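Local atomic coordinates of xylulose kinase (Escherichia coli, PDB entry 2ITM), a protein that catalyses the ATP-dependent phosphorylation of D-xylulose to D-xylulose 5-phosphate as a homodimeric member of the FGGY carbohydrate kinase family. Residues A[325-333]-A[468-479]. Numbering follows the deposited sequence.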
ATOM      1  N   GLU A 325     -14.646  11.096  -4.024  1.00 60.35           N
ATOM      2  CA  GLU A 325     -14.640  10.478  -2.720  1.00 56.22           C
ATOM      3  C   GLU A 325     -13.276  10.553  -2.061  1.00 46.88           C
ATOM      4  O   GLU A 325     -12.256  10.646  -2.723  1.00 37.77           O
ATOM      5  CB  GLU A 325     -15.096   9.032  -2.813  1.00 66.24           C
ATOM      6  CG  GLU A 325     -16.588   8.868  -2.984  1.00 72.03           C
ATOM      7  CD  GLU A 325     -16.936   7.608  -3.736  1.00 73.95           C
ATOM      8  OE1 GLU A 325     -16.072   7.104  -4.470  1.00 60.84           O
ATOM      9  OE2 GLU A 325     -18.068   7.119  -3.585  1.00 92.03           O
ATOM     10  N   PRO A 326     -13.279  10.526  -0.738  1.00 40.55           N
ATOM     11  CA  PRO A 326     -12.043  10.689   0.051  1.00 34.10           C
ATOM     12  C   PRO A 326     -11.132   9.492  -0.134  1.00 31.54           C
ATOM     13  O   PRO A 326     -11.603   8.366  -0.153  1.00 31.34           O
ATOM     14  CB  PRO A 326     -12.561  10.757   1.483  1.00 39.20           C
ATOM     15  CG  PRO A 326     -13.966  11.153   1.352  1.00 42.87           C
ATOM     16  CD  PRO A 326     -14.471  10.514   0.119  1.00 43.30           C
ATOM     17  N   VAL A 327      -9.846   9.762  -0.297  1.00 37.49           N
ATOM     18  CA  VAL A 327      -8.784   8.854   0.086  1.00 32.07           C
ATOM     19  C   VAL A 327      -8.491   9.044   1.553  1.00 33.94           C
ATOM     20  O   VAL A 327      -8.510  10.154   2.045  1.00 28.07           O
ATOM     21  CB  VAL A 327      -7.497   9.179  -0.667  1.00 38.97           C
ATOM     22  CG1 VAL A 327      -6.477   8.129  -0.439  1.00 33.36           C
ATOM     23  CG2 VAL A 327      -7.765   9.329  -2.118  1.00 36.66           C
ATOM     24  N   TRP A 328      -8.210   7.949   2.244  1.00 30.63           N
ATOM     25  CA  TRP A 328      -7.830   8.014   3.640  1.00 25.68           C
ATOM     26  C   TRP A 328      -6.369   7.624   3.847  1.00 28.20           C
ATOM     27  O   TRP A 328      -5.961   6.523   3.523  1.00 28.51           O
ATOM     28  CB  TRP A 328      -8.766   7.160   4.494  1.00 32.00           C
ATOM     29  CG  TRP A 328     -10.193   7.524   4.329  1.00 40.12           C
ATOM     30  CD1 TRP A 328     -11.051   7.038   3.409  1.00 34.17           C
ATOM     31  CD2 TRP A 328     -10.932   8.466   5.103  1.00 25.61           C
ATOM     32  NE1 TRP A 328     -12.282   7.615   3.551  1.00 24.51           N
ATOM     33  CE2 TRP A 328     -12.234   8.497   4.592  1.00 37.05           C
ATOM     34  CE3 TRP A 328     -10.625   9.288   6.187  1.00 28.11           C
ATOM     35  CZ2 TRP A 328     -13.215   9.324   5.113  1.00 28.85           C
ATOM     36  CZ3 TRP A 328     -11.599  10.096   6.702  1.00 25.98           C
ATOM     37  CH2 TRP A 328     -12.878  10.110   6.169  1.00 28.07           C
ATOM     38  N   PHE A 329      -5.594   8.545   4.397  1.00 27.85           N
ATOM     39  CA  PHE A 329      -4.227   8.255   4.799  1.00 22.17           C
ATOM     40  C   PHE A 329      -4.147   7.992   6.288  1.00 26.95           C
ATOM     41  O   PHE A 329      -4.496   8.840   7.086  1.00 24.15           O
ATOM     42  CB  PHE A 329      -3.291   9.397   4.391  1.00 20.24           C
ATOM     43  CG  PHE A 329      -1.851   9.174   4.754  1.00 18.70           C
ATOM     44  CD1 PHE A 329      -1.102   8.212   4.121  1.00 27.21           C
ATOM     45  CD2 PHE A 329      -1.241   9.948   5.711  1.00 26.84           C
ATOM     46  CE1 PHE A 329       0.208   8.028   4.442  1.00 17.63           C
ATOM     47  CE2 PHE A 329       0.066   9.760   6.038  1.00 24.92           C
ATOM     48  CZ  PHE A 329       0.790   8.794   5.402  1.00 30.75           C
ATOM     49  N   LEU A 330      -3.694   6.805   6.659  1.00 20.01           N
ATOM     50  CA  LEU A 330      -3.548   6.471   8.055  1.00 20.96           C
ATOM     51  C   LEU A 330      -2.090   6.297   8.458  1.00 20.14           C
ATOM     52  O   LEU A 330      -1.466   5.297   8.150  1.00 23.96           O
ATOM     53  CB  LEU A 330      -4.397   5.251   8.414  1.00 27.80           C
ATOM     54  CG  LEU A 330      -5.831   5.194   7.875  1.00 25.57           C
ATOM     55  CD1 LEU A 330      -6.329   3.805   7.775  1.00 20.91           C
ATOM     56  CD2 LEU A 330      -6.772   6.025   8.668  1.00 24.15           C
ATOM     57  N   PRO A 331      -1.554   7.301   9.138  1.00 24.93           N
ATOM     58  CA  PRO A 331      -0.168   7.265   9.564  1.00 20.14           C
ATOM     59  C   PRO A 331      -0.045   6.674  10.947  1.00 26.12           C
ATOM     60  O   PRO A 331      -0.697   7.107  11.876  1.00 26.82           O
ATOM     61  CB  PRO A 331       0.226   8.710   9.564  1.00 23.76           C
ATOM     62  CG  PRO A 331      -1.029   9.434   9.883  1.00 35.49           C
ATOM     63  CD  PRO A 331      -2.194   8.527   9.580  1.00 29.59           C
ATOM     64  N   TYR A 332       0.766   5.655  11.045  1.00 24.56           N
ATOM     65  CA  TYR A 332       0.970   4.974  12.268  1.00 26.17           C
ATOM     66  C   TYR A 332       2.309   5.249  12.879  1.00 30.70           C
ATOM     67  O   TYR A 332       3.342   4.927  12.354  1.00 26.53           O
ATOM     68  CB  TYR A 332       0.758   3.486  12.095  1.00 31.70           C
ATOM     69  CG  TYR A 332      -0.648   3.108  11.834  1.00 19.36           C
ATOM     70  CD1 TYR A 332      -1.135   3.050  10.573  1.00 21.93           C
ATOM     71  CD2 TYR A 332      -1.487   2.820  12.850  1.00 23.45           C
ATOM     72  CE1 TYR A 332      -2.400   2.707  10.338  1.00 26.45           C
ATOM     73  CE2 TYR A 332      -2.733   2.489  12.626  1.00 29.74           C
ATOM     74  CZ  TYR A 332      -3.198   2.432  11.365  1.00 29.90           C
ATOM     75  OH  TYR A 332      -4.462   2.108  11.154  1.00 28.37           O
ATOM     76  N   LEU A 333       2.249   5.844  14.032  1.00 27.18           N
ATOM     77  CA  LEU A 333       3.427   6.183  14.754  1.00 44.44           C
ATOM     78  C   LEU A 333       4.016   5.030  15.494  1.00 37.65           C
ATOM     79  O   LEU A 333       3.422   4.454  16.346  1.00 51.89           O
ATOM     80  CB  LEU A 333       3.172   7.331  15.702  1.00 50.95           C
ATOM     81  CG  LEU A 333       4.357   7.742  16.516  1.00 40.78           C
ATOM     82  CD1 LEU A 333       5.127   8.756  15.813  1.00 30.02           C
ATOM     83  CD2 LEU A 333       3.802   8.260  17.777  1.00 60.50           C
ATOM     84  N   ARG A 468     -15.269  13.346   9.671  1.00 21.93           N
ATOM     85  CA  ARG A 468     -14.075  12.752   9.105  1.00 24.91           C
ATOM     86  C   ARG A 468     -13.103  12.219  10.163  1.00 30.19           C
ATOM     87  O   ARG A 468     -12.498  11.179   9.980  1.00 19.41           O
ATOM     88  CB  ARG A 468     -13.376  13.725   8.163  1.00 24.75           C
ATOM     89  CG  ARG A 468     -14.201  14.098   6.962  1.00 30.79           C
ATOM     90  CD  ARG A 468     -13.630  15.211   6.124  1.00 27.56           C
ATOM     91  NE  ARG A 468     -13.778  14.947   4.699  1.00 47.54           N
ATOM     92  CZ  ARG A 468     -14.838  15.291   4.011  1.00 45.53           C
ATOM     93  NH1 ARG A 468     -15.825  15.912   4.625  1.00 66.76           N
ATOM     94  NH2 ARG A 468     -14.930  15.028   2.725  1.00 36.31           N
ATOM     95  N   ARG A 469     -12.977  12.956  11.262  1.00 17.72           N
ATOM     96  CA  ARG A 469     -12.191  12.548  12.421  1.00 18.63           C
ATOM     97  C   ARG A 469     -12.729  11.252  13.007  1.00 27.80           C
ATOM     98  O   ARG A 469     -11.975  10.353  13.321  1.00 23.73           O
ATOM     99  CB  ARG A 469     -12.209  13.645  13.495  1.00 32.31           C
ATOM    100  CG  ARG A 469     -11.104  14.684  13.386  1.00 38.03           C
ATOM    101  CD  ARG A 469     -11.370  15.970  14.115  1.00 30.29           C
ATOM    102  NE  ARG A 469     -10.827  16.026  15.468  1.00 34.83           N
ATOM    103  CZ  ARG A 469      -9.849  15.280  15.908  1.00 26.17           C
ATOM    104  NH1 ARG A 469      -9.282  14.404  15.106  1.00 62.74           N
ATOM    105  NH2 ARG A 469      -9.433  15.398  17.153  1.00 35.09           N
ATOM    106  N   GLU A 470     -14.046  11.190  13.153  1.00 18.33           N
ATOM    107  CA  GLU A 470     -14.748   9.996  13.586  1.00 19.99           C
ATOM    108  C   GLU A 470     -14.464   8.832  12.663  1.00 16.06           C
ATOM    109  O   GLU A 470     -14.208   7.737  13.099  1.00 27.38           O
ATOM    110  CB  GLU A 470     -16.231  10.293  13.591  1.00 23.66           C
ATOM    111  CG  GLU A 470     -17.103   9.319  14.338  1.00 52.73           C
ATOM    112  CD  GLU A 470     -18.559   9.743  14.296  1.00 60.30           C
ATOM    113  OE1 GLU A 470     -18.834  10.943  14.488  1.00 62.15           O
ATOM    114  OE2 GLU A 470     -19.412   8.883  14.049  1.00 68.99           O
ATOM    115  N   THR A 471     -14.514   9.092  11.374  1.00 21.44           N
ATOM    116  CA  THR A 471     -14.275   8.058  10.396  1.00 25.32           C
ATOM    117  C   THR A 471     -12.824   7.580  10.423  1.00 29.85           C
ATOM    118  O   THR A 471     -12.555   6.393  10.464  1.00 23.79           O
ATOM    119  CB  THR A 471     -14.695   8.528   8.999  1.00 21.43           C
ATOM    120  OG1 THR A 471     -16.117   8.528   8.906  1.00 22.25           O
ATOM    121  CG2 THR A 471     -14.290   7.525   7.965  1.00 19.21           C
ATOM    122  N   PHE A 472     -11.902   8.530  10.413  1.00 23.58           N
ATOM    123  CA  PHE A 472     -10.486   8.269  10.648  1.00 33.24           C
ATOM    124  C   PHE A 472     -10.191   7.377  11.856  1.00 15.33           C
ATOM    125  O   PHE A 472      -9.510   6.412  11.729  1.00 19.91           O
ATOM    126  CB  PHE A 472      -9.705   9.581  10.734  1.00 25.14           C
ATOM    127  CG  PHE A 472      -8.275   9.417  11.156  1.00 23.13           C
ATOM    128  CD1 PHE A 472      -7.290   9.189  10.232  1.00 22.48           C
ATOM    129  CD2 PHE A 472      -7.921   9.501  12.478  1.00 27.46           C
ATOM    130  CE1 PHE A 472      -5.990   9.042  10.625  1.00 28.03           C
ATOM    131  CE2 PHE A 472      -6.623   9.350  12.867  1.00 24.37           C
ATOM    132  CZ  PHE A 472      -5.658   9.124  11.941  1.00 19.41           C
ATOM    133  N   ARG A 473     -10.714   7.746  13.015  1.00 17.54           N
ATOM    134  CA  ARG A 473     -10.529   7.000  14.225  1.00 17.96           C
ATOM    135  C   ARG A 473     -11.028   5.569  14.112  1.00 19.57           C
ATOM    136  O   ARG A 473     -10.403   4.661  14.612  1.00 23.55           O
ATOM    137  CB  ARG A 473     -11.201   7.676  15.405  1.00 24.71           C
ATOM    138  CG  ARG A 473     -10.414   8.811  15.973  1.00 22.66           C
ATOM    139  CD  ARG A 473     -10.965   9.410  17.230  1.00 26.26           C
ATOM    140  NE  ARG A 473     -12.337   9.848  17.097  1.00 33.02           N
ATOM    141  CZ  ARG A 473     -12.704  11.096  16.921  1.00 37.92           C
ATOM    142  NH1 ARG A 473     -11.809  12.055  16.845  1.00 27.52           N
ATOM    143  NH2 ARG A 473     -13.981  11.387  16.819  1.00 38.78           N
ATOM    144  N   ARG A 474     -12.176   5.394  13.473  1.00 28.02           N
ATOM    145  CA  ARG A 474     -12.751   4.084  13.208  1.00 26.27           C
ATOM    146  C   ARG A 474     -11.814   3.235  12.368  1.00 20.95           C
ATOM    147  O   ARG A 474     -11.473   2.130  12.734  1.00 24.50           O
ATOM    148  CB  ARG A 474     -14.083   4.247  12.473  1.00 50.87           C
ATOM    149  CG  ARG A 474     -15.065   3.106  12.629  1.00 61.40           C
ATOM    150  CD  ARG A 474     -15.864   2.761  11.370  1.00 72.49           C
ATOM    151  NE  ARG A 474     -16.368   3.930  10.657  1.00 90.16           N
ATOM    152  CZ  ARG A 474     -17.022   4.930  11.222  1.00 79.36           C
ATOM    153  NH1 ARG A 474     -17.264   4.920  12.524  1.00 71.43           N
ATOM    154  NH2 ARG A 474     -17.434   5.931  10.494  1.00 67.21           N
ATOM    155  N   LEU A 475     -11.398   3.779  11.237  1.00 24.41           N
ATOM    156  CA  LEU A 475     -10.486   3.097  10.351  1.00 14.19           C
ATOM    157  C   LEU A 475      -9.136   2.816  10.999  1.00 29.06           C
ATOM    158  O   LEU A 475      -8.616   1.725  10.881  1.00 24.74           O
ATOM    159  CB  LEU A 475     -10.302   3.886   9.059  1.00 27.85           C
ATOM    160  CG  LEU A 475     -11.420   3.968   8.021  1.00 42.70           C
ATOM    161  CD1 LEU A 475     -10.977   4.751   6.818  1.00 24.16           C
ATOM    162  CD2 LEU A 475     -11.901   2.604   7.604  1.00 55.51           C
ATOM    163  N   TYR A 476      -8.573   3.809  11.675  1.00 23.43           N
ATOM    164  CA  TYR A 476      -7.274   3.670  12.326  1.00 21.13           C
ATOM    165  C   TYR A 476      -7.287   2.496  13.305  1.00 24.92           C
ATOM    166  O   TYR A 476      -6.465   1.602  13.238  1.00 23.47           O
ATOM    167  CB  TYR A 476      -6.912   4.975  13.037  1.00 24.12           C
ATOM    168  CG  TYR A 476      -5.554   5.031  13.700  1.00 25.48           C
ATOM    169  CD1 TYR A 476      -4.461   5.577  13.052  1.00 23.30           C
ATOM    170  CD2 TYR A 476      -5.374   4.578  14.990  1.00 24.59           C
ATOM    171  CE1 TYR A 476      -3.233   5.639  13.657  1.00 20.04           C
ATOM    172  CE2 TYR A 476      -4.155   4.639  15.593  1.00 23.19           C
ATOM    173  CZ  TYR A 476      -3.085   5.168  14.925  1.00 24.90           C
ATOM    174  OH  TYR A 476      -1.870   5.229  15.534  1.00 27.66           O
ATOM    175  N   GLN A 477      -8.259   2.498  14.199  1.00 24.23           N
ATOM    176  CA  GLN A 477      -8.469   1.365  15.066  1.00 23.75           C
ATOM    177  C   GLN A 477      -8.562   0.017  14.352  1.00 23.82           C
ATOM    178  O   GLN A 477      -7.925  -0.937  14.752  1.00 28.08           O
ATOM    179  CB  GLN A 477      -9.654   1.607  15.975  1.00 33.47           C
ATOM    180  CG  GLN A 477      -9.348   2.540  17.130  1.00 46.13           C
ATOM    181  CD  GLN A 477      -8.149   2.092  17.946  1.00 58.50           C
ATOM    182  OE1 GLN A 477      -8.134   0.980  18.463  1.00 32.03           O
ATOM    183  NE2 GLN A 477      -7.143   2.957  18.058  1.00 38.91           N
ATOM    184  N   GLN A 478      -9.337  -0.043  13.281  1.00 22.93           N
ATOM    185  CA  GLN A 478      -9.535  -1.280  12.546  1.00 25.64           C
ATOM    186  C   GLN A 478      -8.248  -1.937  12.051  1.00 25.90           C
ATOM    187  O   GLN A 478      -8.114  -3.144  12.117  1.00 26.63           O
ATOM    188  CB  GLN A 478     -10.497  -1.064  11.384  1.00 38.09           C
ATOM    189  CG  GLN A 478     -11.954  -1.266  11.729  1.00 40.72           C
ATOM    190  CD  GLN A 478     -12.818  -1.381  10.499  1.00 37.94           C
ATOM    191  OE1 GLN A 478     -13.065  -0.401   9.824  1.00 42.98           O
ATOM    192  NE2 GLN A 478     -13.260  -2.581  10.200  1.00 34.01           N
ATOM    193  N   LEU A 479      -7.310  -1.132  11.565  1.00 21.44           N
ATOM    194  CA  LEU A 479      -6.084  -1.632  10.955  1.00 22.93           C
ATOM    195  C   LEU A 479      -4.934  -1.704  11.954  1.00 30.76           C
ATOM    196  O   LEU A 479      -3.870  -2.203  11.646  1.00 20.26           O
ATOM    197  CB  LEU A 479      -5.677  -0.758   9.769  1.00 22.68           C
ATOM    198  CG  LEU A 479      -6.628  -0.614   8.586  1.00 30.96           C
ATOM    199  CD1 LEU A 479      -5.878  -0.318   7.323  1.00 38.47           C
ATOM    200  CD2 LEU A 479      -7.448  -1.862   8.406  1.00 31.56           C
TER
HETATM  201  O   HOH W   1      -0.169   7.529  14.629  1.00 21.89           O
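Tyr332 and Tyr476 form the tight end of this contact, where strand 328-333 crosses segment 468-479 at -55°. Their rings lie in an offset stack, centroids 4.3 Å apart and planes at 18°, the side chains running antiparallel with Tyr332 CE2 over the face of the Tyr476 ring. With CG of Tyr476 anti to the backbone N (chi1 -177°), its ring is carried against that of Tyr332, its edge near Pro331 O. Tyr332 OH donates to Tyr476 O (2.9 Å), in the carbonyl plane on a lone pair. A phenylalanine in place of Tyr332 would probably leave the Tyr476 carbonyl without this side-chain donor. A water joins Tyr476 OH (3.0 Å) to Pro331 O and Leu333 N. In the middle, Leu330 CD2 packs against Phe472 CD1 (3.6 Å) and Leu475 CB, while Pro331 CD meets the edge of the Phe472 ring. Trp328 lies over the helix: Thr471 CG2 sits 3.8 Å from the centroid of its six-membered ring, Leu475 CD1 covers the five-membered ring, and Pro326 CB takes the opposite face. Beyond it the contact thins to Pro326 CG near Arg468 NH2 (4.2 Å), at the exposed end. Strand 345-353 pairs with 328-333, and Leu479 meets Leu479 of the second subunit. Mainly apolar packing thus holds this two-stranded antiparallel sheet to the C-terminal helix, while the directional hydrogen bond and the water probably set the register at the tyrosine end.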